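PDB 1ZSW: glyoxalase family protein from Bacillus cereus, which binds zinc and belongs to the glyoxalase/dioxygenase (vicinal oxygen chelate) superfamily, though its reaction and substrate are not known. Local coordinates for residues T60-Q63 with S67-H70; Y26-H31 with A258-Q263. All blocks are in the same frame, centred on the assembly; numbering follows the deposited sequence.

Overall arrangement
Contact 1 (60-63 with 67-70) lies within the zinc-bearing sheet, at one edge; contact 2 (26-31 with 258-263) packs a loop and a helix beside it. Their centres are about 27 Å apart and their nearest atoms about 14 Å, so they do not touch. Contact 1 is the turn end of the hairpin of strands 55-62 and 69-74, and its H70 side chain comes within about 6 Å of the zinc ion held by H33, H246 and E294. Contact 2 joins the approach to strand 31-38, which carries H33, to helix 254-266. It stands further from the site: W260 is about 11 Å from the ligand E294, side chain to side chain. In sequence, contact 1 is nested inside the loop that contact 2 closes.

Contact 1 of 2, residues T60-Q63 with S67-H70; sequences TVNQ and SMYH
T60 and H70 form an antiparallel hydrogen-bonded pair, with T60 N giving to H70 O at 3.0 Å and H70 N to T60 O at 2.9 Å, while V61 and Y69 make the adjoining non-hydrogen-bonded pair. One step nearer the turn, N62 N reaches M68 O at 2.9 Å. The same oxygen sits 3.2 Å from V61 CA, a CA-H...O contact, so M68 O is approached from two neighbouring residues.

N62 and M68 run side by side. The same first torsion in both, CG anti to the backbone N (chi1 -179° in N62, 178° in M68), carries the two chains alongside each other and brings N62 ND2 to M68 SD at 3.5 Å in a weak but straight N-H...S bond. The other end of that amide, N62 OD1, accepts from the backbone N of D64 in the turn. F87 on strand 83-88 touches both N62 and M68.

This is the turn end of the beta hairpin of strands 55-62 and 69-74, at the edge of the metal-bearing sheet of a vicinal oxygen chelate fold. The H70 side chain comes about 6 Å from those of the zinc ligands H33 and H246, so the hairpin borders the metal site. T60 and H70 point to the same face, and H70 CB also rests against V61 C and N62 N. Beyond CB the imidazole leads away from strand 55-62 to stack on F87. The H70 ring is held at both nitrogens: NE2 bonds to S85 OG, and H70 ND1 meets, in its ring plane, a water at 2.8 Å that donates to V61 O. V61 and Y69 diverge; the edge of the Y69 ring brings CD2 to 3.5 Å from T60 O, and the Y69 hydroxyl bonds to A333 O.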
ATOM      1  N   THR A  60       4.079  10.058  12.903  1.00 22.97           N
ATOM      2  CA  THR A  60       3.361   9.669  14.156  1.00 24.78           C
ATOM      3  C   THR A  60       4.034   8.458  14.781  1.00 25.91           C
ATOM      4  O   THR A  60       5.235   8.209  14.532  1.00 25.45           O
ATOM      5  CB  THR A  60       1.834   9.530  13.884  1.00 26.30           C
ATOM      6  OG1 THR A  60       1.097   9.366  15.118  1.00 25.97           O
ATOM      7  CG2 THR A  60       1.543   8.366  12.953  1.00 24.64           C
ATOM      8  N   VAL A  61       3.296   7.748  15.646  1.00 26.34           N
ATOM      9  CA  VAL A  61       3.782   6.528  16.305  1.00 27.20           C
ATOM     10  C   VAL A  61       2.795   5.402  16.066  1.00 27.39           C
ATOM     11  O   VAL A  61       1.631   5.647  15.716  1.00 28.50           O
ATOM     12  CB  VAL A  61       4.038   6.725  17.823  1.00 28.51           C
ATOM     13  CG1 VAL A  61       5.169   7.756  18.072  1.00 30.57           C
ATOM     14  CG2 VAL A  61       2.747   7.078  18.598  1.00 27.46           C
ATOM     15  N   ASN A  62       3.288   4.173  16.177  1.00 28.36           N
ATOM     16  CA  ASN A  62       2.468   2.966  16.070  1.00 29.02           C
ATOM     17  C   ASN A  62       1.441   3.044  17.184  1.00 31.62           C
ATOM     18  O   ASN A  62       1.814   3.156  18.351  1.00 30.03           O
ATOM     19  CB  ASN A  62       3.371   1.743  16.220  1.00 29.29           C
ATOM     20  CG  ASN A  62       2.621   0.403  16.098  1.00 32.43           C
ATOM     21  OD1 ASN A  62       1.401   0.341  16.160  1.00 37.78           O
ATOM     22  ND2 ASN A  62       3.382  -0.682  15.929  1.00 30.18           N
ATOM     23  N   GLN A  63       0.162   3.053  16.810  1.00 33.49           N
ATOM     24  CA  GLN A  63      -0.910   3.241  17.795  1.00 37.74           C
ATOM     25  C   GLN A  63      -0.943   2.087  18.788  1.00 39.37           C
ATOM     26  O   GLN A  63      -1.387   2.265  19.917  1.00 41.51           O
ATOM     27  CB  GLN A  63      -2.278   3.444  17.118  1.00 35.93           C
ATOM     28  CG  GLN A  63      -2.373   4.781  16.359  1.00 37.40           C
ATOM     29  CD  GLN A  63      -3.647   4.938  15.526  1.00 39.01           C
ATOM     30  OE1 GLN A  63      -3.711   5.778  14.621  1.00 43.65           O
ATOM     31  NE2 GLN A  63      -4.660   4.149  15.831  1.00 39.77           N
ATOM     32  N   SER A  67       6.165   3.643  21.229  1.00 38.54           N
ATOM     33  CA  SER A  67       7.627   3.816  21.254  1.00 37.76           C
ATOM     34  C   SER A  67       8.254   3.768  19.844  1.00 35.76           C
ATOM     35  O   SER A  67       9.449   4.071  19.658  1.00 35.23           O
ATOM     36  CB  SER A  67       8.278   2.755  22.140  1.00 38.23           C
ATOM     37  OG  SER A  67       8.249   1.480  21.528  1.00 42.17           O
ATOM     38  N   MET A  68       7.428   3.418  18.856  1.00 32.89           N
ATOM     39  CA  MET A  68       7.892   3.159  17.511  1.00 29.28           C
ATOM     40  C   MET A  68       7.372   4.226  16.559  1.00 26.88           C
ATOM     41  O   MET A  68       6.175   4.435  16.523  1.00 24.60           O
ATOM     42  CB  MET A  68       7.306   1.797  17.121  1.00 32.03           C
ATOM     43  CG  MET A  68       7.591   1.323  15.765  1.00 32.89           C
ATOM     44  SD  MET A  68       6.832  -0.294  15.546  1.00 29.28           S
ATOM     45  CE  MET A  68       7.407  -1.257  16.963  1.00 30.32           C
ATOM     46  N   TYR A  69       8.253   4.866  15.766  1.00 24.55           N
ATOM     47  CA  TYR A  69       7.791   5.785  14.715  1.00 22.43           C
ATOM     48  C   TYR A  69       6.959   5.041  13.686  1.00 22.15           C
ATOM     49  O   TYR A  69       7.228   3.874  13.361  1.00 23.69           O
ATOM     50  CB  TYR A  69       8.954   6.433  13.971  1.00 24.06           C
ATOM     51  CG  TYR A  69       9.514   7.759  14.512  1.00 25.80           C
ATOM     52  CD1 TYR A  69      10.852   7.872  14.864  1.00 28.43           C
ATOM     53  CD2 TYR A  69       8.705   8.887  14.618  1.00 27.88           C
ATOM     54  CE1 TYR A  69      11.376   9.084  15.324  1.00 30.72           C
ATOM     55  CE2 TYR A  69       9.218  10.105  15.083  1.00 28.56           C
ATOM     56  CZ  TYR A  69      10.550  10.195  15.414  1.00 29.73           C
ATOM     57  OH  TYR A  69      11.053  11.400  15.876  1.00 31.20           O
ATOM     58  N   HIS A  70       5.955   5.739  13.174  1.00 20.13           N
ATOM     59  CA  HIS A  70       5.165   5.313  12.044  1.00 20.46           C
ATOM     60  C   HIS A  70       5.122   6.512  11.084  1.00 21.37           C
ATOM     61  O   HIS A  70       4.568   7.564  11.390  1.00 20.58           O
ATOM     62  CB  HIS A  70       3.758   4.844  12.481  1.00 22.60           C
ATOM     63  CG  HIS A  70       2.988   4.137  11.416  1.00 22.41           C
ATOM     64  ND1 HIS A  70       1.635   3.867  11.527  1.00 26.76           N
ATOM     65  CD2 HIS A  70       3.368   3.671  10.198  1.00 26.70           C
ATOM     66  CE1 HIS A  70       1.228   3.230  10.440  1.00 28.84           C
ATOM     67  NE2 HIS A  70       2.255   3.111   9.615  1.00 26.93           N
TER
HETATM   68  O   HOH W   1       0.047   4.728  13.674  1.00 44.60           O

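Contact 2 of 2, residues Y26-H31 with A258-Q263; sequences YEIKGH and AYWEEQ
Y26 meets Y259 in a T-shaped stack: the edge of the Y26 ring is turned to the face of Y259, with centroids 5.2 Å apart and planes at 82°. The CD1-CE1 side of Y26 does the touching, CE1 lying 3.6 Å from Y259 CG and CD1 equally near Y259 CD1. On the helix, Y259 has CG anti to the backbone N (chi1 165°), which lays its ring between Q263 CG on one face and the edge of the Y26 ring. Its hydroxyl bonds to the backbone N of M25, gripping the incoming chain a second time.

Close as it is, this stack lies at the partly exposed border of the contact. Deeper in, the buried I28 and W260 meet. The methyl I28 CD1 comes obliquely to the NE1-CE2 bond of the W260 indole, 3.7 Å from NE1, and V251 of strand 244-251 touches both side chains. F202 and I201 add to the surroundings of W260, whereas Y26 O approaches the indole at its edge, 3.6 Å from W260 CZ2.

No direct hydrogen bond crosses between the segments. A water does the bridging instead: it accepts from W260 NE1 at 2.8 Å, lying in the indole plane, and is within hydrogen-bonding distance of E27 O, to which it can donate. E27, exposed, starts its side chain away from the helix and joins in only through that backbone O.

The arrangement docks the N-terminal lead-in to strand 31-38 against helix 254-266, which follows strand 244-251 and packs on the metal-bearing sheet, as the helix of a vicinal oxygen chelate βαβββ module does.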
ATOM      1  N   TYR A  26     -20.603  -4.835  -3.118  1.00 23.36           N
ATOM      2  CA  TYR A  26     -19.985  -3.530  -3.340  1.00 23.77           C
ATOM      3  C   TYR A  26     -18.710  -3.681  -4.121  1.00 22.46           C
ATOM      4  O   TYR A  26     -18.057  -4.738  -4.059  1.00 23.46           O
ATOM      5  CB  TYR A  26     -19.616  -2.841  -2.018  1.00 23.20           C
ATOM      6  CG  TYR A  26     -20.758  -2.605  -1.069  1.00 22.25           C
ATOM      7  CD1 TYR A  26     -20.930  -3.411   0.040  1.00 22.56           C
ATOM      8  CD2 TYR A  26     -21.658  -1.563  -1.291  1.00 27.88           C
ATOM      9  CE1 TYR A  26     -22.012  -3.203   0.945  1.00 27.67           C
ATOM     10  CE2 TYR A  26     -22.730  -1.336  -0.415  1.00 26.79           C
ATOM     11  CZ  TYR A  26     -22.884  -2.159   0.704  1.00 29.01           C
ATOM     12  OH  TYR A  26     -23.923  -1.939   1.577  1.00 33.25           O
ATOM     13  N   GLU A  27     -18.353  -2.635  -4.869  0.70 22.80           N
ATOM     14  CA  GLU A  27     -17.077  -2.602  -5.593  0.70 23.17           C
ATOM     15  C   GLU A  27     -15.979  -2.268  -4.600  0.70 21.29           C
ATOM     16  O   GLU A  27     -16.237  -1.707  -3.528  0.70 22.27           O
ATOM     17  CB  GLU A  27     -17.086  -1.543  -6.711  0.70 22.18           C
ATOM     18  CG  GLU A  27     -16.927  -0.093  -6.232  0.70 22.13           C
ATOM     19  CD  GLU A  27     -17.097   0.971  -7.335  0.70 26.04           C
ATOM     20  OE1 GLU A  27     -17.048   0.632  -8.541  0.70 29.02           O
ATOM     21  OE2 GLU A  27     -17.279   2.150  -6.984  0.70 30.05           O
ATOM     22  N   ILE A  28     -14.755  -2.615  -4.956  1.00 22.41           N
ATOM     23  CA  ILE A  28     -13.567  -2.183  -4.223  1.00 19.79           C
ATOM     24  C   ILE A  28     -12.802  -1.280  -5.171  1.00 20.24           C
ATOM     25  O   ILE A  28     -12.310  -1.738  -6.201  1.00 18.89           O
ATOM     26  CB  ILE A  28     -12.672  -3.397  -3.807  1.00 19.23           C
ATOM     27  CG1 ILE A  28     -13.345  -4.326  -2.786  1.00 22.06           C
ATOM     28  CG2 ILE A  28     -11.306  -2.936  -3.280  1.00 18.27           C
ATOM     29  CD1 ILE A  28     -13.512  -3.763  -1.380  1.00 27.21           C
ATOM     30  N   LYS A  29     -12.663  -0.007  -4.823  1.00 18.44           N
ATOM     31  CA  LYS A  29     -12.079   0.959  -5.758  1.00 18.58           C
ATOM     32  C   LYS A  29     -10.604   0.789  -6.041  1.00 19.34           C
ATOM     33  O   LYS A  29     -10.136   1.235  -7.080  1.00 22.49           O
ATOM     34  CB  LYS A  29     -12.374   2.386  -5.333  1.00 20.51           C
ATOM     35  CG  LYS A  29     -13.871   2.724  -5.528  1.00 24.97           C
ATOM     36  CD  LYS A  29     -14.096   4.212  -5.679  1.00 34.32           C
ATOM     37  CE  LYS A  29     -14.068   4.597  -7.142  1.00 39.90           C
ATOM     38  NZ  LYS A  29     -14.451   6.025  -7.373  1.00 45.49           N
ATOM     39  N   GLY A  30      -9.874   0.181  -5.117  1.00 17.86           N
ATOM     40  CA  GLY A  30      -8.417   0.108  -5.277  1.00 18.67           C
ATOM     41  C   GLY A  30      -7.716  -0.118  -3.944  1.00 17.30           C
ATOM     42  O   GLY A  30      -8.352  -0.272  -2.891  1.00 19.78           O
ATOM     43  N   HIS A  31      -6.400  -0.140  -4.017  1.00 16.03           N
ATOM     44  CA  HIS A  31      -5.583  -0.171  -2.800  1.00 15.66           C
ATOM     45  C   HIS A  31      -5.783   1.103  -1.993  1.00 15.61           C
ATOM     46  O   HIS A  31      -5.935   2.210  -2.545  1.00 14.91           O
ATOM     47  CB  HIS A  31      -4.082  -0.312  -3.085  1.00 16.85           C
ATOM     48  CG  HIS A  31      -3.745  -1.363  -4.107  1.00 16.18           C
ATOM     49  ND1 HIS A  31      -4.230  -2.649  -4.014  1.00 16.86           N
ATOM     50  CD2 HIS A  31      -2.945  -1.329  -5.216  1.00 19.69           C
ATOM     51  CE1 HIS A  31      -3.752  -3.368  -5.026  1.00 16.89           C
ATOM     52  NE2 HIS A  31      -2.982  -2.590  -5.773  1.00 18.66           N
ATOM     53  N   ALA A 258     -18.455  -2.926   7.570  1.00 22.09           N
ATOM     54  CA  ALA A 258     -19.198  -3.964   8.299  1.00 23.28           C
ATOM     55  C   ALA A 258     -19.655  -5.127   7.413  1.00 20.44           C
ATOM     56  O   ALA A 258     -19.621  -6.277   7.825  1.00 20.60           O
ATOM     57  CB  ALA A 258     -20.404  -3.358   9.025  1.00 25.24           C
ATOM     58  N   TYR A 259     -20.057  -4.806   6.181  1.00 21.82           N
ATOM     59  CA  TYR A 259     -20.415  -5.818   5.211  1.00 21.41           C
ATOM     60  C   TYR A 259     -19.251  -6.769   4.956  1.00 20.50           C
ATOM     61  O   TYR A 259     -19.407  -7.984   5.016  1.00 20.59           O
ATOM     62  CB  TYR A 259     -20.887  -5.180   3.905  1.00 22.20           C
ATOM     63  CG  TYR A 259     -20.933  -6.169   2.762  1.00 23.33           C
ATOM     64  CD1 TYR A 259     -19.857  -6.280   1.876  1.00 24.02           C
ATOM     65  CD2 TYR A 259     -22.031  -7.010   2.574  1.00 24.39           C
ATOM     66  CE1 TYR A 259     -19.842  -7.191   0.831  1.00 24.11           C
ATOM     67  CE2 TYR A 259     -22.039  -7.950   1.508  1.00 25.09           C
ATOM     68  CZ  TYR A 259     -20.950  -8.021   0.627  1.00 24.80           C
ATOM     69  OH  TYR A 259     -20.926  -8.937  -0.419  1.00 25.44           O
ATOM     70  N   TRP A 260     -18.062  -6.203   4.741  1.00 19.40           N
ATOM     71  CA  TRP A 260     -16.889  -7.028   4.469  1.00 19.16           C
ATOM     72  C   TRP A 260     -16.449  -7.837   5.672  1.00 18.12           C
ATOM     73  O   TRP A 260     -16.005  -8.950   5.508  1.00 19.91           O
ATOM     74  CB  TRP A 260     -15.734  -6.183   3.906  1.00 19.76           C
ATOM     75  CG  TRP A 260     -16.012  -5.696   2.501  1.00 20.55           C
ATOM     76  CD1 TRP A 260     -16.172  -4.413   2.100  1.00 20.12           C
ATOM     77  CD2 TRP A 260     -16.222  -6.518   1.337  1.00 19.65           C
ATOM     78  NE1 TRP A 260     -16.451  -4.365   0.739  1.00 22.05           N
ATOM     79  CE2 TRP A 260     -16.493  -5.644   0.252  1.00 21.53           C
ATOM     80  CE3 TRP A 260     -16.255  -7.892   1.120  1.00 20.17           C
ATOM     81  CZ2 TRP A 260     -16.752  -6.115  -1.050  1.00 22.89           C
ATOM     82  CZ3 TRP A 260     -16.495  -8.372  -0.189  1.00 21.73           C
ATOM     83  CH2 TRP A 260     -16.768  -7.464  -1.246  1.00 20.86           C
ATOM     84  N   GLU A 261     -16.606  -7.279   6.871  1.00 19.65           N
ATOM     85  CA  GLU A 261     -16.316  -8.053   8.065  1.00 19.99           C
ATOM     86  C   GLU A 261     -17.152  -9.307   8.106  1.00 22.02           C
ATOM     87  O   GLU A 261     -16.646 -10.383   8.351  1.00 20.61           O
ATOM     88  CB  GLU A 261     -16.518  -7.276   9.345  1.00 22.24           C
ATOM     89  CG  GLU A 261     -16.127  -8.167  10.509  1.00 24.51           C
ATOM     90  CD  GLU A 261     -15.967  -7.425  11.796  1.00 30.46           C
ATOM     91  OE1 GLU A 261     -16.748  -6.485  12.051  1.00 32.09           O
ATOM     92  OE2 GLU A 261     -15.033  -7.793  12.535  1.00 34.13           O
ATOM     93  N   GLU A 262     -18.446  -9.160   7.820  1.00 21.04           N
ATOM     94  CA  GLU A 262     -19.322 -10.323   7.720  1.00 23.61           C
ATOM     95  C   GLU A 262     -18.894 -11.335   6.649  1.00 21.17           C
ATOM     96  O   GLU A 262     -18.850 -12.538   6.899  1.00 21.37           O
ATOM     97  CB  GLU A 262     -20.741  -9.852   7.460  1.00 23.93           C
ATOM     98  CG  GLU A 262     -21.737 -10.965   7.372  1.00 33.01           C
ATOM     99  CD  GLU A 262     -22.117 -11.567   8.721  1.00 43.98           C
ATOM    100  OE1 GLU A 262     -21.556 -11.141   9.775  1.00 42.81           O
ATOM    101  OE2 GLU A 262     -23.001 -12.475   8.705  1.00 42.37           O
ATOM    102  N   GLN A 263     -18.558 -10.868   5.449  1.00 21.41           N
ATOM    103  CA  GLN A 263     -18.080 -11.784   4.415  1.00 21.93           C
ATOM    104  C   GLN A 263     -16.833 -12.581   4.773  1.00 22.59           C
ATOM    105  O   GLN A 263     -16.726 -13.781   4.484  1.00 24.18           O
ATOM    106  CB  GLN A 263     -17.857 -11.019   3.092  1.00 22.98           C
ATOM    107  CG  GLN A 263     -19.106 -10.296   2.605  1.00 24.81           C
ATOM    108  CD  GLN A 263     -20.284 -11.252   2.410  1.00 32.10           C
ATOM    109  OE1 GLN A 263     -21.357 -11.073   2.992  1.00 35.67           O
ATOM    110  NE2 GLN A 263     -20.083 -12.266   1.593  1.00 32.67           N
TER
HETATM  111  O   HOH W   2     -16.422  -1.973  -0.729  1.00 20.96           O